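Local coordinates for protein L-threonine-O-3-phosphate decarboxylase (Porphyromonas gingivalis, PDB 3FKD) that probably binds pyridoxal 5'-phosphate as a member of the class I and II aminotransferase family, at residues A[75-83]-A[99-109]. Sequence-based numbering, arbitrary orientation.
Sequences GPTAAFYQI and FAEYEDACRMY
With CG anti to its own carbonyl carbon (chi1 -80°), Tyr81 swings its ring across the neighbouring helix to Glu101, whose chain, bent at chi2, brings its carboxylate back to meet the phenol. The Tyr81 OH donates a hydrogen bond to Glu101 OE1 at 2.8 Å, meeting that oxygen nearly along its C-O axis. The ring is a knob set in the hole formed by Glu101, Asp104, Ala105 and Met108. Ala105 CB makes a CH-pi contact over the centre of one face, 4.0 Å from the ring centroid, while the selenium of selenomethionine Met108 lies at the edge, SE 3.8 Å from Tyr81 CE1, a Met-aromatic contact. At Ala105 the backbones come close, its CA 4.8 Å from Tyr81 CA. The segments 75-83 (of helix 75-86) and 100-108 cross at -33°, with axes 8.5 Å apart at closest approach; they lie in what is, as in relatives of this family, the large domain that probably binds pyridoxal phosphate, where strand 91-96 of the seven-stranded mixed sheet runs between them in sequence. Toward that sheet the contact becomes aromatic. The edge of Tyr102 points at the face of Phe80, with ring planes at 77° and Tyr102 CE1 3.6 Å from Phe80 CZ; Pro76 O lies over the opposite face. Both rings also pack on Trp134, and Tyr102 OH is hydrogen-bonded to Asp166. Phe99 brings its ring edge to Thr77, CE2 lying 3.6 Å from Thr77 OG1. The Tyr109 ring approaches Tyr81 O, and its hydroxyl hydrogen-bonds Gln85 of the second subunit.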
loop_
_atom_site.group_PDB
_atom_site.type_symbol
_atom_site.label_atom_id
_atom_site.label_comp_id
_atom_site.label_asym_id
_atom_site.label_seq_id
_atom_site.Cartn_x
_atom_site.Cartn_y
_atom_site.Cartn_z
ATOM N N GLY A 75 -0.495 0.684 -6.183
ATOM C CA GLY A 75 0.614 1.086 -7.036
ATOM C C GLY A 75 1.030 -0.056 -7.958
ATOM O O GLY A 75 0.717 -1.198 -7.688
ATOM N N PRO A 76 1.710 0.250 -9.071
ATOM C CA PRO A 76 2.058 -0.860 -9.974
ATOM C C PRO A 76 3.165 -1.707 -9.376
ATOM O O PRO A 76 3.163 -2.935 -9.585
ATOM C CB PRO A 76 2.510 -0.157 -11.245
ATOM C CG PRO A 76 2.846 1.240 -10.810
ATOM C CD PRO A 76 1.815 1.553 -9.743
ATOM N N THR A 77 4.057 -1.090 -8.597
ATOM C CA THR A 77 5.072 -1.866 -7.871
ATOM C C THR A 77 4.461 -3.002 -6.991
ATOM O O THR A 77 4.863 -4.159 -7.113
ATOM C CB THR A 77 6.006 -0.971 -7.005
ATOM O OG1 THR A 77 6.703 -0.039 -7.822
ATOM C CG2 THR A 77 7.010 -1.805 -6.275
ATOM N N ALA A 78 3.490 -2.673 -6.127
ATOM C CA ALA A 78 2.802 -3.709 -5.348
ATOM C C ALA A 78 2.406 -4.913 -6.198
ATOM O O ALA A 78 2.668 -6.060 -5.807
ATOM C CB ALA A 78 1.574 -3.153 -4.571
ATOM N N ALA A 79 1.774 -4.647 -7.341
ATOM C CA ALA A 79 1.400 -5.701 -8.287
ATOM C C ALA A 79 2.557 -6.630 -8.708
ATOM O O ALA A 79 2.319 -7.794 -8.947
ATOM C CB ALA A 79 0.735 -5.111 -9.512
ATOM N N PHE A 80 3.787 -6.107 -8.821
ATOM C CA PHE A 80 4.925 -6.903 -9.300
ATOM C C PHE A 80 5.307 -7.934 -8.250
ATOM O O PHE A 80 5.592 -9.084 -8.557
ATOM C CB PHE A 80 6.140 -6.023 -9.625
ATOM C CG PHE A 80 5.900 -5.078 -10.732
ATOM C CD1 PHE A 80 5.334 -5.521 -11.919
ATOM C CD2 PHE A 80 6.223 -3.748 -10.601
ATOM C CE1 PHE A 80 5.095 -4.659 -12.928
ATOM C CE2 PHE A 80 6.001 -2.875 -11.620
ATOM C CZ PHE A 80 5.439 -3.325 -12.781
ATOM N N TYR A 81 5.303 -7.465 -7.010
ATOM C CA TYR A 81 5.506 -8.255 -5.827
ATOM C C TYR A 81 4.373 -9.276 -5.582
ATOM O O TYR A 81 4.629 -10.434 -5.220
ATOM C CB TYR A 81 5.605 -7.282 -4.672
ATOM C CG TYR A 81 6.959 -6.646 -4.560
ATOM C CD1 TYR A 81 7.991 -7.269 -3.843
ATOM C CD2 TYR A 81 7.238 -5.450 -5.188
ATOM C CE1 TYR A 81 9.243 -6.699 -3.743
ATOM C CE2 TYR A 81 8.478 -4.861 -5.066
ATOM C CZ TYR A 81 9.472 -5.500 -4.342
ATOM O OH TYR A 81 10.706 -4.915 -4.243
ATOM N N GLN A 82 3.118 -8.859 -5.741
ATOM C CA GLN A 82 2.065 -9.825 -5.542
ATOM C C GLN A 82 2.122 -10.960 -6.574
ATOM O O GLN A 82 1.705 -12.087 -6.282
ATOM C CB GLN A 82 0.683 -9.173 -5.526
ATOM C CG GLN A 82 -0.241 -9.783 -4.457
ATOM C CD GLN A 82 -1.711 -9.496 -4.698
ATOM O OE1 GLN A 82 -2.136 -8.341 -4.778
ATOM N NE2 GLN A 82 -2.498 -10.549 -4.813
ATOM N N ILE A 83 2.601 -10.650 -7.780
ATOM C CA ILE A 83 2.720 -11.637 -8.865
ATOM C C ILE A 83 3.884 -12.610 -8.587
ATOM O O ILE A 83 3.720 -13.825 -8.662
ATOM C CB ILE A 83 2.948 -10.937 -10.235
ATOM C CG1 ILE A 83 1.689 -10.178 -10.709
ATOM C CG2 ILE A 83 3.416 -11.928 -11.297
ATOM C CD1 ILE A 83 1.894 -9.504 -12.070
ATOM N N PHE A 99 13.317 -1.467 -14.839
ATOM C CA PHE A 99 12.857 -1.111 -13.493
ATOM C C PHE A 99 13.328 -2.159 -12.455
ATOM O O PHE A 99 13.006 -3.325 -12.569
ATOM C CB PHE A 99 11.311 -0.982 -13.515
ATOM C CG PHE A 99 10.722 -0.370 -12.287
ATOM C CD1 PHE A 99 11.205 0.832 -11.787
ATOM C CD2 PHE A 99 9.661 -0.961 -11.658
ATOM C CE1 PHE A 99 10.642 1.408 -10.668
ATOM C CE2 PHE A 99 9.102 -0.397 -10.523
ATOM C CZ PHE A 99 9.598 0.775 -10.031
ATOM N N ALA A 100 14.069 -1.728 -11.443
ATOM C CA ALA A 100 14.791 -2.650 -10.544
ATOM C C ALA A 100 13.823 -3.519 -9.754
ATOM O O ALA A 100 14.185 -4.545 -9.130
ATOM C CB ALA A 100 15.700 -1.857 -9.588
ATOM N N GLU A 101 12.568 -3.090 -9.790
ATOM C CA GLU A 101 11.529 -3.742 -9.035
ATOM C C GLU A 101 11.063 -5.087 -9.587
ATOM O O GLU A 101 10.528 -5.887 -8.826
ATOM C CB GLU A 101 10.375 -2.765 -8.807
ATOM C CG GLU A 101 10.839 -1.480 -8.082
ATOM C CD GLU A 101 11.343 -1.755 -6.680
ATOM O OE1 GLU A 101 10.866 -2.729 -6.048
ATOM O OE2 GLU A 101 12.222 -0.991 -6.215
ATOM N N TYR A 102 11.242 -5.359 -10.877
ATOM C CA TYR A 102 10.971 -6.712 -11.351
ATOM C C TYR A 102 11.952 -7.651 -10.667
ATOM O O TYR A 102 11.559 -8.693 -10.121
ATOM C CB TYR A 102 11.059 -6.877 -12.869
ATOM C CG TYR A 102 10.479 -5.748 -13.677
ATOM C CD1 TYR A 102 9.332 -5.048 -13.242
ATOM C CD2 TYR A 102 11.072 -5.374 -14.897
ATOM C CE1 TYR A 102 8.803 -4.002 -14.010
ATOM C CE2 TYR A 102 10.566 -4.338 -15.660
ATOM C CZ TYR A 102 9.426 -3.637 -15.215
ATOM O OH TYR A 102 8.927 -2.602 -15.978
ATOM N N GLU A 103 13.220 -7.247 -10.661
ATOM C CA GLU A 103 14.250 -8.052 -10.038
ATOM C C GLU A 103 13.977 -8.258 -8.542
ATOM O O GLU A 103 13.961 -9.390 -8.071
ATOM C CB GLU A 103 15.627 -7.442 -10.232
ATOM C CG GLU A 103 16.737 -8.469 -10.234
ATOM C CD GLU A 103 18.141 -7.854 -10.081
ATOM O OE1 GLU A 103 18.506 -6.940 -10.858
ATOM O OE2 GLU A 103 18.889 -8.304 -9.170
ATOM N N ASP A 104 13.766 -7.161 -7.815
ATOM C CA ASP A 104 13.612 -7.215 -6.374
ATOM C C ASP A 104 12.465 -8.120 -6.020
ATOM O O ASP A 104 12.581 -8.899 -5.090
ATOM C CB ASP A 104 13.381 -5.831 -5.774
ATOM C CG ASP A 104 14.536 -4.886 -6.021
ATOM O OD1 ASP A 104 15.696 -5.372 -6.150
ATOM O OD2 ASP A 104 14.291 -3.655 -6.095
ATOM N N ALA A 105 11.378 -8.037 -6.784
ATOM C CA ALA A 105 10.234 -8.923 -6.556
ATOM C C ALA A 105 10.599 -10.392 -6.691
ATOM O O ALA A 105 10.302 -11.203 -5.809
ATOM C CB ALA A 105 9.064 -8.590 -7.480
ATOM N N CYS A 106 11.197 -10.712 -7.827
ATOM C CA CYS A 106 11.590 -12.060 -8.172
ATOM C C CYS A 106 12.563 -12.632 -7.136
ATOM O O CYS A 106 12.557 -13.826 -6.863
ATOM C CB CYS A 106 12.237 -12.067 -9.554
ATOM S SG CYS A 106 11.078 -12.193 -10.945
ATOM N N ARG A 107 13.423 -11.784 -6.584
ATOM C CA ARG A 107 14.397 -12.237 -5.609
ATOM C C ARG A 107 13.661 -12.492 -4.296
ATOM O O ARG A 107 13.753 -13.573 -3.720
ATOM C CB ARG A 107 15.536 -11.218 -5.424
ATOM C CG ARG A 107 16.362 -11.454 -4.145
ATOM C CD ARG A 107 17.296 -10.324 -3.808
ATOM N NE ARG A 107 16.528 -9.112 -3.522
ATOM C CZ ARG A 107 17.044 -7.921 -3.190
ATOM N NH1 ARG A 107 18.362 -7.759 -3.071
ATOM N NH2 ARG A 107 16.228 -6.887 -2.962
HETATM N N MSE A 108 12.910 -11.498 -3.834
HETATM C CA MSE A 108 12.253 -11.635 -2.554
HETATM C C MSE A 108 11.508 -12.940 -2.528
HETATM O O MSE A 108 11.504 -13.634 -1.514
HETATM C CB MSE A 108 11.325 -10.464 -2.272
HETATM C CG MSE A 108 10.421 -10.662 -1.076
HETATM SE SE MSE A 108 9.350 -9.059 -0.786
HETATM C CE MSE A 108 7.943 -9.817 0.326
ATOM N N TYR A 109 10.904 -13.313 -3.651
ATOM C CA TYR A 109 10.162 -14.569 -3.661
ATOM C C TYR A 109 10.934 -15.759 -4.265
ATOM O O TYR A 109 10.349 -16.762 -4.672
ATOM C CB TYR A 109 8.746 -14.366 -4.209
ATOM C CG TYR A 109 7.983 -13.459 -3.277
ATOM C CD1 TYR A 109 7.911 -12.088 -3.512
ATOM C CD2 TYR A 109 7.397 -13.952 -2.122
ATOM C CE1 TYR A 109 7.261 -11.252 -2.649
ATOM C CE2 TYR A 109 6.725 -13.116 -1.237
ATOM C CZ TYR A 109 6.657 -11.761 -1.513
ATOM O OH TYR A 109 5.998 -10.919 -0.660
#